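Rik1-associated factor 1 (Schizosaccharomyces pombe, PDB 4O9D) contributes, through a protein whose WD-repeat propeller is this chain, to the Clr4 complex that ubiquitylates and methylates histone H3 to establish heterochromatin. Local coordinates at residues F126-K135 with V146-L156. Residues are numbered along the deposited sequence; the frame is centred on the assembly and turned at random.
Sequences FNAPTDYIHK and VACKNGYGYLL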
loop_
_atom_site.group_PDB
_atom_site.type_symbol
_atom_site.label_atom_id
_atom_site.label_comp_id
_atom_site.label_asym_id
_atom_site.label_seq_id
_atom_site.Cartn_x
_atom_site.Cartn_y
_atom_site.Cartn_z
ATOM N N PHE A 126 9.941 -9.349 -15.202
ATOM C CA PHE A 126 8.965 -10.437 -15.359
ATOM C C PHE A 126 7.859 -9.966 -16.310
ATOM O O PHE A 126 7.115 -9.038 -15.984
ATOM C CB PHE A 126 8.415 -10.846 -13.985
ATOM C CG PHE A 126 7.494 -12.034 -14.003
ATOM C CD1 PHE A 126 7.922 -13.275 -14.473
ATOM C CD2 PHE A 126 6.195 -11.922 -13.495
ATOM C CE1 PHE A 126 7.074 -14.378 -14.455
ATOM C CE2 PHE A 126 5.340 -13.014 -13.476
ATOM C CZ PHE A 126 5.781 -14.252 -13.967
ATOM N N ASN A 127 7.792 -10.590 -17.492
ATOM C CA ASN A 127 6.914 -10.154 -18.580
ATOM C C ASN A 127 5.664 -11.020 -18.812
ATOM O O ASN A 127 4.800 -10.665 -19.617
ATOM C CB ASN A 127 7.701 -10.111 -19.903
ATOM C CG ASN A 127 8.551 -8.873 -20.034
ATOM O OD1 ASN A 127 8.142 -7.779 -19.633
ATOM N ND2 ASN A 127 9.749 -9.033 -20.589
ATOM N N ALA A 128 5.557 -12.141 -18.116
ATOM C CA ALA A 128 4.409 -13.032 -18.310
ATOM C C ALA A 128 3.034 -12.376 -18.079
ATOM O O ALA A 128 2.076 -12.690 -18.782
ATOM C CB ALA A 128 4.553 -14.272 -17.444
ATOM N N PRO A 129 2.918 -11.456 -17.099
ATOM C CA PRO A 129 1.558 -10.956 -16.851
ATOM C C PRO A 129 0.911 -10.304 -18.092
ATOM O O PRO A 129 1.595 -9.652 -18.874
ATOM C CB PRO A 129 1.758 -9.935 -15.704
ATOM C CG PRO A 129 2.998 -10.483 -14.963
ATOM C CD PRO A 129 3.889 -10.977 -16.099
ATOM N N THR A 130 -0.400 -10.472 -18.254
ATOM C CA THR A 130 -1.091 -9.982 -19.438
ATOM C C THR A 130 -1.966 -8.747 -19.152
ATOM O O THR A 130 -2.675 -8.249 -20.034
ATOM C CB THR A 130 -1.930 -11.114 -20.054
ATOM O OG1 THR A 130 -2.859 -11.614 -19.077
ATOM C CG2 THR A 130 -1.005 -12.256 -20.495
ATOM N N ASP A 131 -1.910 -8.234 -17.925
ATOM C CA ASP A 131 -2.696 -7.046 -17.589
ATOM C C ASP A 131 -1.967 -6.308 -16.443
ATOM O O ASP A 131 -0.908 -6.755 -15.984
ATOM C CB ASP A 131 -4.128 -7.464 -17.201
ATOM C CG ASP A 131 -5.178 -6.383 -17.479
ATOM O OD1 ASP A 131 -4.843 -5.203 -17.708
ATOM O OD2 ASP A 131 -6.381 -6.729 -17.450
ATOM N N TYR A 132 -2.504 -5.172 -16.025
ATOM C CA TYR A 132 -1.842 -4.341 -15.014
ATOM C C TYR A 132 -1.395 -5.160 -13.812
ATOM O O TYR A 132 -2.096 -6.085 -13.367
ATOM C CB TYR A 132 -2.781 -3.268 -14.474
ATOM C CG TYR A 132 -3.330 -2.297 -15.488
ATOM C CD1 TYR A 132 -2.767 -2.175 -16.748
ATOM C CD2 TYR A 132 -4.409 -1.476 -15.164
ATOM C CE1 TYR A 132 -3.270 -1.272 -17.666
ATOM C CE2 TYR A 132 -4.927 -0.584 -16.082
ATOM C CZ TYR A 132 -4.351 -0.488 -17.330
ATOM O OH TYR A 132 -4.852 0.414 -18.238
ATOM N N ILE A 133 -0.219 -4.821 -13.297
ATOM C CA ILE A 133 0.156 -5.244 -11.953
ATOM C C ILE A 133 -0.612 -4.356 -10.968
ATOM O O ILE A 133 -0.604 -3.135 -11.118
ATOM C CB ILE A 133 1.656 -5.080 -11.714
ATOM C CG1 ILE A 133 2.454 -5.791 -12.829
ATOM C CG2 ILE A 133 2.033 -5.639 -10.326
ATOM C CD1 ILE A 133 2.090 -7.295 -13.041
ATOM N N HIS A 134 -1.264 -4.951 -9.972
ATOM C CA HIS A 134 -1.969 -4.149 -8.933
ATOM C C HIS A 134 -1.316 -4.098 -7.535
ATOM O O HIS A 134 -1.510 -3.126 -6.806
ATOM C CB HIS A 134 -3.418 -4.660 -8.759
ATOM C CG HIS A 134 -4.368 -4.176 -9.815
ATOM N ND1 HIS A 134 -5.601 -4.758 -10.033
ATOM C CD2 HIS A 134 -4.272 -3.158 -10.705
ATOM C CE1 HIS A 134 -6.232 -4.101 -10.992
ATOM N NE2 HIS A 134 -5.443 -3.133 -11.423
ATOM N N LYS A 135 -0.612 -5.152 -7.119
ATOM C CA LYS A 135 -0.003 -5.170 -5.767
ATOM C C LYS A 135 1.216 -6.068 -5.679
ATOM O O LYS A 135 1.334 -7.051 -6.422
ATOM C CB LYS A 135 -0.995 -5.649 -4.703
ATOM C CG LYS A 135 -0.748 -5.044 -3.304
ATOM C CD LYS A 135 -1.209 -3.597 -3.203
ATOM C CE LYS A 135 -0.962 -3.037 -1.788
ATOM N NZ LYS A 135 0.480 -3.158 -1.376
ATOM N N VAL A 146 2.950 -11.337 -6.467
ATOM C CA VAL A 146 2.474 -10.378 -7.422
ATOM C C VAL A 146 0.976 -10.576 -7.626
ATOM O O VAL A 146 0.548 -11.697 -7.881
ATOM C CB VAL A 146 3.187 -10.589 -8.738
ATOM C CG1 VAL A 146 2.807 -9.513 -9.716
ATOM C CG2 VAL A 146 4.703 -10.592 -8.481
ATOM N N ALA A 147 0.182 -9.503 -7.519
ATOM C CA ALA A 147 -1.244 -9.605 -7.817
ATOM C C ALA A 147 -1.551 -8.878 -9.121
ATOM O O ALA A 147 -1.289 -7.685 -9.268
ATOM C CB ALA A 147 -2.108 -9.070 -6.647
ATOM N N CYS A 148 -2.128 -9.610 -10.071
ATOM C CA CYS A 148 -2.314 -9.089 -11.422
ATOM C C CYS A 148 -3.794 -8.933 -11.765
ATOM O O CYS A 148 -4.640 -9.723 -11.330
ATOM C CB CYS A 148 -1.620 -10.016 -12.438
ATOM S SG CYS A 148 -1.852 -9.499 -14.160
ATOM N N LYS A 149 -4.085 -7.913 -12.566
ATOM C CA LYS A 149 -5.431 -7.621 -13.013
ATOM C C LYS A 149 -6.040 -8.783 -13.798
ATOM O O LYS A 149 -7.267 -8.927 -13.834
ATOM C CB LYS A 149 -5.420 -6.341 -13.859
ATOM C CG LYS A 149 -6.794 -5.722 -14.122
ATOM C CD LYS A 149 -6.681 -4.325 -14.736
ATOM C CE LYS A 149 -8.050 -3.758 -15.087
ATOM N NZ LYS A 149 -7.993 -2.307 -15.464
ATOM N N ASN A 150 -5.200 -9.624 -14.409
ATOM C CA ASN A 150 -5.718 -10.744 -15.197
ATOM C C ASN A 150 -6.326 -11.839 -14.327
ATOM O O ASN A 150 -6.861 -12.810 -14.841
ATOM C CB ASN A 150 -4.639 -11.348 -16.127
ATOM C CG ASN A 150 -3.508 -12.012 -15.371
ATOM O OD1 ASN A 150 -3.526 -12.062 -14.151
ATOM N ND2 ASN A 150 -2.513 -12.537 -16.100
ATOM N N GLY A 151 -6.242 -11.688 -13.005
ATOM C CA GLY A 151 -6.820 -12.669 -12.099
ATOM C C GLY A 151 -5.822 -13.659 -11.520
ATOM O O GLY A 151 -6.144 -14.397 -10.594
ATOM N N TYR A 152 -4.609 -13.684 -12.055
ATOM C CA TYR A 152 -3.526 -14.488 -11.469
ATOM C C TYR A 152 -2.751 -13.752 -10.371
ATOM O O TYR A 152 -2.529 -12.550 -10.478
ATOM C CB TYR A 152 -2.494 -14.849 -12.560
ATOM C CG TYR A 152 -2.982 -15.918 -13.511
ATOM C CD1 TYR A 152 -4.073 -15.687 -14.345
ATOM C CD2 TYR A 152 -2.349 -17.165 -13.581
ATOM C CE1 TYR A 152 -4.532 -16.672 -15.238
ATOM C CE2 TYR A 152 -2.810 -18.155 -14.454
ATOM C CZ TYR A 152 -3.898 -17.897 -15.281
ATOM O OH TYR A 152 -4.361 -18.872 -16.143
ATOM N N GLY A 153 -2.301 -14.494 -9.356
ATOM C CA GLY A 153 -1.133 -14.110 -8.570
ATOM C C GLY A 153 0.127 -14.827 -9.103
ATOM O O GLY A 153 0.040 -15.887 -9.732
ATOM N N TYR A 154 1.294 -14.243 -8.875
ATOM C CA TYR A 154 2.560 -14.900 -9.209
ATOM C C TYR A 154 3.496 -14.842 -7.985
ATOM O O TYR A 154 3.412 -13.903 -7.167
ATOM C CB TYR A 154 3.198 -14.200 -10.398
ATOM C CG TYR A 154 2.313 -14.091 -11.619
ATOM C CD1 TYR A 154 2.277 -15.109 -12.572
ATOM C CD2 TYR A 154 1.534 -12.966 -11.836
ATOM C CE1 TYR A 154 1.466 -15.014 -13.702
ATOM C CE2 TYR A 154 0.733 -12.854 -12.956
ATOM C CZ TYR A 154 0.707 -13.897 -13.895
ATOM O OH TYR A 154 -0.082 -13.793 -15.013
ATOM N N LEU A 155 4.321 -15.877 -7.824
ATOM C CA LEU A 155 5.405 -15.868 -6.848
ATOM C C LEU A 155 6.738 -15.879 -7.619
ATOM O O LEU A 155 6.969 -16.767 -8.453
ATOM C CB LEU A 155 5.333 -17.086 -5.918
ATOM C CG LEU A 155 4.138 -17.231 -4.951
ATOM C CD1 LEU A 155 4.267 -18.565 -4.215
ATOM C CD2 LEU A 155 4.053 -16.037 -3.963
ATOM N N LEU A 156 7.610 -14.921 -7.325
ATOM C CA LEU A 156 8.880 -14.791 -8.040
ATOM C C LEU A 156 10.072 -14.822 -7.101
ATOM O O LEU A 156 10.052 -14.164 -6.072
ATOM C CB LEU A 156 8.916 -13.464 -8.796
ATOM C CG LEU A 156 7.794 -13.211 -9.792
ATOM C CD1 LEU A 156 7.904 -11.816 -10.408
ATOM C CD2 LEU A 156 7.814 -14.284 -10.862
HETATM O O HOH W 1 -6.711 -2.734 -17.861
#
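Strands 133-135 and 146-148 pair antiparallel, Ile133 facing Cys148 as a non-hydrogen-bonded pair, until a classic beta bulge sets both His134 and Lys135 against Ala147. Ala147 O takes a bond from His134 N (2.8 Å) and a weak one from Lys135 N, Ala147 N gives its hydrogen to Lys135 O, and Lys149 N reaches Tyr132 O almost straight. Asn150, in the type I turn from Cys148 to Gly151, reaches over to the loop 127-132. Its amide sends ND2 to Thr130 OG1 (3.1 Å) and to Tyr154 OH (2.9 Å), both nearly in the amide plane, and OD1 receives Tyr152 N from above that plane in an Asx turn. With an alanine here, the Thr130 and Tyr154 hydroxyls would probably lose their shared donor and Tyr152 N its acceptor, leaving the turn less firmly tied to the loop. In the beta-propeller this loop carries the chain from the last strand of one blade, 122-126, to the innermost strand of the next, and Phe126 lies between the two blades. Leu156 CD2 sits over the centre of the Phe126 ring, 3.5 Å from its centroid, and the CE2 edge of Phe126 meets the face of Tyr154 in a T-shaped stack with planes at 72°. Pro129 CG approaches the Tyr154 ring obliquely, 3.8 Å from Tyr154 CE2. Lys149, fully extended with CG anti to N (chi1 -166°), passes its methylenes obliquely across the Asp131 carboxylate and sets CB over one face of the His134 imidazole. Lys149 NZ stops 4.8 Å from Asp131 OD1; one water bridges them, and Phe206 offers the ammonium a cation-pi contact. His134 ND1 is bonded to Ser184 of the following blade.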